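Local coordinates for reticulocyte-binding protein 2a (Plasmodium vivax, PDB 4Z8N) that probably binds a receptor on the red-cell surface through this alpha-helical erythrocyte-binding domain, as part of the parasite's invasion of reticulocytes, at residues 31-35 with 48-52; 148-152 with 252-256. One frame throughout, in Å; residues are numbered along the deposited sequence.

Contact 1 of 2, residues 31-35 with 48-52; sequences FAEIK and YDEAY
Tyr48 and Tyr52 of helix 42-69 reach across to helix 26-37, where one hydrogen bond and one salt bridge join the two. Tyr48 OH donates to Phe31 O over 2.6 Å, in the carbonyl plane and on a lone pair. The same oxygen takes the helical bond from Lys35 N, so two donors grip it. Farther along, Lys35 NZ forms a salt bridge with Asp49 OD1 at 3.2 Å, coming from above the carboxylate plane; Asp49 OD1 also forms a salt bridge with Lys45, its stronger partner, so two ammonium groups share it.

Packing on the aromatic rings supplies the rest. Lys35 is extended as far as CD, then bends at chi3 (-91°) and chi4, which lays CE over the centre of the Tyr52 ring, 3.5 Å from its centroid. The ammonium beyond makes an off-centre cation-pi contact with the same ring. On Tyr48, Ile34 CG2 sits over one face, offset toward the rim, 3.7 Å from CE1. Phe31 CB packs 3.8 Å from Tyr52 CE2, while the Phe31 ring meets Phe129 edge to face.

The short segments run antiparallel at 155° with axes 10.9 Å apart, a wide spacing filled by tyrosine rings: a helical hairpin, joined through residues 38-41, within this alpha-helical erythrocyte-binding domain.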
loop_
_atom_site.group_PDB
_atom_site.type_symbol
_atom_site.label_atom_id
_atom_site.label_comp_id
_atom_site.label_asym_id
_atom_site.label_seq_id
_atom_site.Cartn_x
_atom_site.Cartn_y
_atom_site.Cartn_z
ATOM N N PHE A 31 -10.979 7.245 9.440
ATOM C CA PHE A 31 -11.483 8.409 10.160
ATOM C C PHE A 31 -12.042 9.455 9.199
ATOM O O PHE A 31 -12.989 10.172 9.531
ATOM C CB PHE A 31 -10.381 9.022 11.029
ATOM C CG PHE A 31 -9.902 8.116 12.128
ATOM C CD1 PHE A 31 -10.771 7.226 12.739
ATOM C CD2 PHE A 31 -8.580 8.145 12.542
ATOM C CE1 PHE A 31 -10.335 6.387 13.752
ATOM C CE2 PHE A 31 -8.135 7.308 13.553
ATOM C CZ PHE A 31 -9.014 6.428 14.159
ATOM N N ALA A 32 -11.456 9.537 8.008
ATOM C CA ALA A 32 -11.939 10.451 6.980
ATOM C C ALA A 32 -13.285 9.986 6.436
ATOM O O ALA A 32 -14.150 10.802 6.123
ATOM C CB ALA A 32 -10.921 10.573 5.852
ATOM N N GLU A 33 -13.458 8.671 6.333
ATOM C CA GLU A 33 -14.709 8.093 5.843
ATOM C C GLU A 33 -15.862 8.337 6.807
ATOM O O GLU A 33 -16.966 8.686 6.386
ATOM C CB GLU A 33 -14.551 6.590 5.597
ATOM C CG GLU A 33 -13.684 6.260 4.398
ATOM C CD GLU A 33 -14.228 6.857 3.114
ATOM O OE1 GLU A 33 -15.463 6.842 2.927
ATOM O OE2 GLU A 33 -13.421 7.351 2.300
ATOM N N ILE A 34 -15.603 8.148 8.098
ATOM C CA ILE A 34 -16.608 8.386 9.129
ATOM C C ILE A 34 -17.076 9.838 9.096
ATOM O O ILE A 34 -18.255 10.128 9.318
ATOM C CB ILE A 34 -16.064 8.046 10.533
ATOM C CG1 ILE A 34 -15.818 6.543 10.658
ATOM C CG2 ILE A 34 -17.036 8.485 11.620
ATOM C CD1 ILE A 34 -17.075 5.712 10.521
ATOM N N LYS A 35 -16.150 10.741 8.785
ATOM C CA LYS A 35 -16.426 12.174 8.793
ATOM C C LYS A 35 -17.642 12.555 7.952
ATOM O O LYS A 35 -18.487 13.323 8.406
ATOM C CB LYS A 35 -15.200 12.952 8.315
ATOM C CG LYS A 35 -15.394 14.457 8.303
ATOM C CD LYS A 35 -14.110 15.177 7.925
ATOM C CE LYS A 35 -13.289 15.523 9.154
ATOM N NZ LYS A 35 -13.683 16.845 9.724
ATOM N N TYR A 48 -18.030 15.217 16.076
ATOM C CA TYR A 48 -16.970 14.456 15.430
ATOM C C TYR A 48 -15.969 15.380 14.750
ATOM O O TYR A 48 -14.760 15.180 14.864
ATOM C CB TYR A 48 -17.538 13.468 14.411
ATOM C CG TYR A 48 -16.477 12.590 13.781
ATOM C CD1 TYR A 48 -16.028 11.444 14.424
ATOM C CD2 TYR A 48 -15.917 12.911 12.551
ATOM C CE1 TYR A 48 -15.053 10.639 13.858
ATOM C CE2 TYR A 48 -14.941 12.113 11.977
ATOM C CZ TYR A 48 -14.515 10.979 12.636
ATOM O OH TYR A 48 -13.548 10.180 12.071
ATOM N N ASP A 49 -16.474 16.388 14.043
ATOM C CA ASP A 49 -15.610 17.345 13.360
ATOM C C ASP A 49 -14.698 18.051 14.355
ATOM O O ASP A 49 -13.538 18.337 14.058
ATOM C CB ASP A 49 -16.440 18.371 12.582
ATOM C CG ASP A 49 -17.131 17.769 11.372
ATOM O OD1 ASP A 49 -16.666 16.718 10.880
ATOM O OD2 ASP A 49 -18.139 18.347 10.910
ATOM N N GLU A 50 -15.231 18.314 15.544
ATOM C CA GLU A 50 -14.472 18.959 16.606
ATOM C C GLU A 50 -13.398 18.027 17.160
ATOM O O GLU A 50 -12.256 18.436 17.367
ATOM C CB GLU A 50 -15.410 19.413 17.727
ATOM C CG GLU A 50 -14.723 20.171 18.850
ATOM C CD GLU A 50 -15.692 20.608 19.933
ATOM O OE1 GLU A 50 -16.354 19.732 20.529
ATOM O OE2 GLU A 50 -15.794 21.827 20.188
ATOM N N ALA A 51 -13.772 16.773 17.394
ATOM C CA ALA A 51 -12.843 15.778 17.918
ATOM C C ALA A 51 -11.789 15.400 16.877
ATOM O O ALA A 51 -10.629 15.159 17.215
ATOM C CB ALA A 51 -13.598 14.544 18.380
ATOM N N TYR A 52 -12.203 15.351 15.614
ATOM C CA TYR A 52 -11.297 15.062 14.504
ATOM C C TYR A 52 -10.196 16.114 14.409
ATOM O O TYR A 52 -9.025 15.785 14.215
ATOM C CB TYR A 52 -12.077 14.994 13.186
ATOM C CG TYR A 52 -11.271 14.529 11.990
ATOM C CD1 TYR A 52 -10.507 15.424 11.247
ATOM C CD2 TYR A 52 -11.289 13.196 11.594
ATOM C CE1 TYR A 52 -9.776 15.003 10.152
ATOM C CE2 TYR A 52 -10.561 12.765 10.496
ATOM C CZ TYR A 52 -9.806 13.673 9.780
ATOM O OH TYR A 52 -9.079 13.252 8.690
#

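Contact 2 of 2, residues 148-152 with 252-256; sequences TDTYE and LYFDS
Tyr151 lays its ring against one turn of helix 246-297, between Leu252 over one face and Ser256 at the edge. Leu252 CD1 stands 4.2 Å from the ring centroid, almost on the normal, in a CH-pi contact, and Leu252 CB lies 3.7 Å from Tyr151 CE1. The second methyl, CD2, reaches the phenol end, near CZ and OH. At the rim, Ser256 OG comes within 3.0 Å of Tyr151 CE1, close to the ring plane.

A second tyrosine works from the other helix. With CG beside its backbone N (chi1 -77°), Tyr253 reaches across to helix 149-162 and brings its ring edge to Tyr151 CB; Tyr253 CE1 lies 3.8 Å from Tyr151 CB. The Tyr253 hydroxyl oxygen OH lies 3.4 Å from Thr150 CB, and the Thr150 and Tyr253 side chains cross at about a right angle.

The groups that position these come next. Ser256 OG bonds back to Leu252 O at 2.8 Å, tying the hydroxyl to its own helix, and Ser256 N meets the same oxygen from the opposite face of its plane. His41 NE2 hydrogen-bonds Tyr253 OH; Tyr37 packs against Thr150, Tyr151 and Ser256, and Leu235 against the latter two. No hydrogen bond joins the segments: this is aromatic-aliphatic packing between the start of helix 149-162 and the long helix 246-297, inside the helical bundle of the Rh5 coiled-coil family.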
loop_
_atom_site.group_PDB
_atom_site.type_symbol
_atom_site.label_atom_id
_atom_site.label_comp_id
_atom_site.label_asym_id
_atom_site.label_seq_id
_atom_site.Cartn_x
_atom_site.Cartn_y
_atom_site.Cartn_z
ATOM N N THR A 148 -32.427 2.788 9.527
ATOM C CA THR A 148 -31.242 2.360 8.791
ATOM C C THR A 148 -31.047 3.090 7.462
ATOM O O THR A 148 -30.409 2.562 6.550
ATOM C CB THR A 148 -31.295 0.846 8.514
ATOM O OG1 THR A 148 -32.422 0.550 7.680
ATOM C CG2 THR A 148 -31.421 0.072 9.819
ATOM N N ASP A 149 -31.581 4.304 7.359
ATOM C CA ASP A 149 -31.481 5.086 6.128
ATOM C C ASP A 149 -30.033 5.385 5.746
ATOM O O ASP A 149 -29.593 5.039 4.649
ATOM C CB ASP A 149 -32.257 6.400 6.259
ATOM C CG ASP A 149 -33.760 6.192 6.265
ATOM O OD1 ASP A 149 -34.212 5.093 5.885
ATOM O OD2 ASP A 149 -34.488 7.136 6.643
ATOM N N THR A 150 -29.302 6.029 6.652
ATOM C CA THR A 150 -27.922 6.436 6.396
ATOM C C THR A 150 -27.038 5.239 6.061
ATOM O O THR A 150 -26.195 5.311 5.164
ATOM C CB THR A 150 -27.331 7.197 7.602
ATOM O OG1 THR A 150 -27.896 8.512 7.659
ATOM C CG2 THR A 150 -25.821 7.319 7.488
ATOM N N TYR A 151 -27.245 4.135 6.773
ATOM C CA TYR A 151 -26.495 2.914 6.512
ATOM C C TYR A 151 -26.741 2.406 5.095
ATOM O O TYR A 151 -25.803 2.018 4.399
ATOM C CB TYR A 151 -26.856 1.825 7.526
ATOM C CG TYR A 151 -26.272 0.472 7.182
ATOM C CD1 TYR A 151 -24.931 0.196 7.416
ATOM C CD2 TYR A 151 -27.057 -0.524 6.617
ATOM C CE1 TYR A 151 -24.391 -1.035 7.099
ATOM C CE2 TYR A 151 -26.524 -1.759 6.296
ATOM C CZ TYR A 151 -25.190 -2.008 6.540
ATOM O OH TYR A 151 -24.652 -3.233 6.225
ATOM N N GLU A 152 -28.000 2.413 4.671
ATOM C CA GLU A 152 -28.352 1.913 3.348
ATOM C C GLU A 152 -27.814 2.828 2.249
ATOM O O GLU A 152 -27.375 2.355 1.198
ATOM C CB GLU A 152 -29.869 1.758 3.214
ATOM C CG GLU A 152 -30.304 1.153 1.887
ATOM C CD GLU A 152 -31.807 0.983 1.780
ATOM O OE1 GLU A 152 -32.532 1.993 1.888
ATOM O OE2 GLU A 152 -32.261 -0.164 1.585
ATOM N N LEU A 252 -22.715 -1.456 12.409
ATOM C CA LEU A 252 -23.038 -1.466 10.986
ATOM C C LEU A 252 -22.315 -0.325 10.278
ATOM O O LEU A 252 -21.730 -0.516 9.210
ATOM C CB LEU A 252 -24.551 -1.360 10.769
ATOM C CG LEU A 252 -25.351 -2.663 10.833
ATOM C CD1 LEU A 252 -26.823 -2.402 10.562
ATOM C CD2 LEU A 252 -24.800 -3.683 9.848
ATOM N N TYR A 253 -22.354 0.857 10.888
ATOM C CA TYR A 253 -21.641 2.018 10.368
ATOM C C TYR A 253 -20.144 1.742 10.275
ATOM O O TYR A 253 -19.527 1.931 9.226
ATOM C CB TYR A 253 -21.870 3.248 11.255
ATOM C CG TYR A 253 -23.206 3.946 11.095
ATOM C CD1 TYR A 253 -24.265 3.341 10.429
ATOM C CD2 TYR A 253 -23.402 5.222 11.613
ATOM C CE1 TYR A 253 -25.485 3.991 10.288
ATOM C CE2 TYR A 253 -24.614 5.877 11.479
ATOM C CZ TYR A 253 -25.652 5.259 10.816
ATOM O OH TYR A 253 -26.854 5.917 10.685
ATOM N N PHE A 254 -19.570 1.288 11.384
ATOM C CA PHE A 254 -18.126 1.131 11.502
ATOM C C PHE A 254 -17.592 0.014 10.611
ATOM O O PHE A 254 -16.528 0.150 10.012
ATOM C CB PHE A 254 -17.739 0.870 12.960
ATOM C CG PHE A 254 -18.023 2.027 13.884
ATOM C CD1 PHE A 254 -18.287 3.292 13.381
ATOM C CD2 PHE A 254 -18.025 1.846 15.257
ATOM C CE1 PHE A 254 -18.548 4.354 14.229
ATOM C CE2 PHE A 254 -18.286 2.905 16.112
ATOM C CZ PHE A 254 -18.548 4.160 15.596
ATOM N N ASP A 255 -18.328 -1.090 10.528
ATOM C CA ASP A 255 -17.934 -2.202 9.669
ATOM C C ASP A 255 -17.914 -1.784 8.203
ATOM O O ASP A 255 -16.994 -2.128 7.465
ATOM C CB ASP A 255 -18.876 -3.393 9.863
ATOM C CG ASP A 255 -18.615 -4.140 11.160
ATOM O OD1 ASP A 255 -17.800 -3.658 11.974
ATOM O OD2 ASP A 255 -19.233 -5.205 11.368
ATOM N N SER A 256 -18.933 -1.036 7.792
ATOM C CA SER A 256 -19.046 -0.558 6.418
ATOM C C SER A 256 -17.890 0.355 6.045
ATOM O O SER A 256 -17.250 0.174 5.011
ATOM C CB SER A 256 -20.368 0.182 6.215
ATOM O OG SER A 256 -21.465 -0.673 6.460
#

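How the contacts relate
From the N terminus, the chain passes the small antiparallel pair of strands 9-11 and 17-19, enters helix 26-37, and turns back into helix 42-69; contact 1 closes that short loop of 12 residues. Contact 2 follows in series, closing a far longer one: 99 mostly helical residues lie between segments 148-152 and 252-256, on helices 149-162 and 246-297. The two loops neither nest nor cross, yet their centres lie 16 Å apart, on the same side of the chain's centre. They meet directly where Ile34 CD1 packs 3.9 Å from Phe254 CD1. Helix 26-37 therefore sits between, joining helix 42-69 on one flank to the C-terminal helix 246-297.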